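Local coordinates for protein glycoside Hydrolase (Bacteroides uniformis, PDB 5TA0) that probably hydrolyses agarose-derived galactan chains as a gut bacterial glycoside hydrolase, holding a neoagaro-oligosaccharide in its barrel cleft, at residues A371-E376 against R390-E395. Sequence-based numbering, arbitrary orientation.
Sequences AMLKSE and RMLRRE
Leu392 lies against Leu373, the two side chains running alongside each other in the same direction, with CD1 of Leu392 3.9 Å from CG of Leu373. The Lys374 chain slants across it, CE 3.7 Å from Leu392 CD1, on its way to Asn64 and the carbonyl of Tyr59, which accept from its NZ. Alongside, the backbones of Met372 and Arg390 form a single beta bridge, with Met391 N giving Met372 O a nearly straight 2.8 Å bond; beyond it, a weak bond runs from Leu392 N to Leu373 O. Arg390 runs past Lys374 O, to which a water links its NH1; a bend at chi3 (-65°) turns the guanidinium toward its salt bridge with Glu397. Farther along, the Glu376 chain comes in nearly perpendicular to Arg394, and Arg394 NH1 makes a salt bridge with Glu376 OE1 at 3.1 Å, on its syn side. Tyr405 takes the other carboxylate oxygen, and Gly403 O takes Arg394 NH2. A leucine in place of Arg394 would probably leave Glu376 without its countercharge and Gly403 O without this donor. The bridge closes a loop after the last barrel strand, 364-369, with Met372, near its start, touching the bound oligosaccharide: a loop bordering the substrate cleft of an (alpha/beta) barrel glycoside hydrolase.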
# COMPACT_ATOMS: atom_id res chain seq x y z
N ALA A 371 -10.64 2.51 3.54
CA ALA A 371 -12.06 2.30 3.71
C ALA A 371 -12.29 2.33 5.21
O ALA A 371 -11.64 1.56 5.95
CB ALA A 371 -12.46 0.95 3.16
N MET A 372 -13.14 3.24 5.67
CA MET A 372 -13.49 3.36 7.10
C MET A 372 -14.80 2.63 7.33
O MET A 372 -15.53 2.36 6.37
CB MET A 372 -13.56 4.82 7.48
CG MET A 372 -12.20 5.51 7.32
SD MET A 372 -12.09 7.16 8.05
CE MET A 372 -11.95 6.70 9.77
N LEU A 373 -15.15 2.32 8.57
CA LEU A 373 -16.39 1.59 8.81
C LEU A 373 -17.61 2.43 8.47
O LEU A 373 -18.47 1.97 7.72
CB LEU A 373 -16.46 1.14 10.28
CG LEU A 373 -17.72 0.33 10.65
CD1 LEU A 373 -17.69 -1.01 9.97
CD2 LEU A 373 -17.81 0.14 12.16
N LYS A 374 -17.68 3.63 9.02
CA LYS A 374 -18.91 4.43 8.99
C LYS A 374 -18.66 5.92 8.94
O LYS A 374 -19.32 6.64 8.18
CB LYS A 374 -19.77 4.09 10.22
CG LYS A 374 -21.11 4.83 10.26
CD LYS A 374 -22.03 4.47 11.42
CE LYS A 374 -22.49 3.03 11.37
NZ LYS A 374 -23.39 2.69 12.51
N SER A 375 -17.76 6.42 9.78
CA SER A 375 -17.37 7.83 9.77
C SER A 375 -18.57 8.79 9.68
O SER A 375 -18.60 9.67 8.83
CB SER A 375 -16.39 8.08 8.63
OG SER A 375 -15.24 7.26 8.86
N GLU A 376 -19.52 8.60 10.58
CA GLU A 376 -20.68 9.49 10.75
C GLU A 376 -20.25 10.94 10.92
O GLU A 376 -20.86 11.86 10.38
CB GLU A 376 -21.49 9.05 11.97
CG GLU A 376 -22.82 9.75 12.12
CD GLU A 376 -23.97 8.93 11.56
OE1 GLU A 376 -25.01 9.53 11.22
OE2 GLU A 376 -23.85 7.69 11.48
N ARG A 390 -16.57 4.53 2.80
CA ARG A 390 -17.24 3.82 3.89
C ARG A 390 -17.62 2.40 3.55
O ARG A 390 -18.13 2.14 2.47
CB ARG A 390 -18.54 4.55 4.30
CG ARG A 390 -18.35 5.91 4.93
CD ARG A 390 -19.68 6.59 5.13
NE ARG A 390 -20.28 6.85 3.82
CZ ARG A 390 -21.59 6.91 3.57
NH1 ARG A 390 -22.50 6.80 4.52
NH2 ARG A 390 -21.96 7.05 2.30
N MET A 391 -17.42 1.49 4.50
CA MET A 391 -17.94 0.13 4.42
C MET A 391 -19.45 0.03 4.59
O MET A 391 -20.04 -0.95 4.15
CB MET A 391 -17.29 -0.76 5.50
CG MET A 391 -15.80 -0.93 5.35
SD MET A 391 -15.30 -1.58 3.74
CE MET A 391 -16.29 -3.04 3.58
N LEU A 392 -20.05 1.03 5.22
CA LEU A 392 -21.49 1.06 5.52
C LEU A 392 -22.07 2.35 4.98
O LEU A 392 -21.46 3.41 5.13
CB LEU A 392 -21.75 1.05 7.02
CG LEU A 392 -21.25 -0.13 7.84
CD1 LEU A 392 -21.43 0.18 9.32
CD2 LEU A 392 -21.95 -1.41 7.42
N ARG A 393 -23.29 2.26 4.46
CA ARG A 393 -24.04 3.43 4.04
C ARG A 393 -25.50 3.25 4.47
O ARG A 393 -25.96 2.13 4.64
CB ARG A 393 -23.87 3.66 2.54
CG ARG A 393 -24.21 2.49 1.63
CD ARG A 393 -25.63 2.60 1.12
NE ARG A 393 -26.05 1.44 0.32
CZ ARG A 393 -27.31 1.16 -0.01
NH1 ARG A 393 -27.57 0.09 -0.75
NH2 ARG A 393 -28.31 1.94 0.40
N ARG A 394 -26.21 4.35 4.67
CA ARG A 394 -27.60 4.25 5.13
C ARG A 394 -28.48 3.75 3.99
O ARG A 394 -28.21 4.00 2.81
CB ARG A 394 -28.07 5.58 5.67
CG ARG A 394 -27.38 5.94 6.98
CD ARG A 394 -27.97 7.20 7.60
NE ARG A 394 -27.46 7.55 8.94
CZ ARG A 394 -28.01 7.21 10.11
NH1 ARG A 394 -27.45 7.62 11.24
NH2 ARG A 394 -29.09 6.45 10.18
N GLU A 395 -29.52 2.99 4.35
CA GLU A 395 -30.32 2.30 3.35
C GLU A 395 -30.97 3.23 2.33
O GLU A 395 -31.16 2.83 1.20
CB GLU A 395 -31.35 1.36 3.96
CG GLU A 395 -32.40 1.99 4.84
CD GLU A 395 -33.19 0.96 5.66
OE1 GLU A 395 -33.53 1.26 6.84
OE2 GLU A 395 -33.46 -0.16 5.14
O HOH W 1 -21.84 7.53 7.40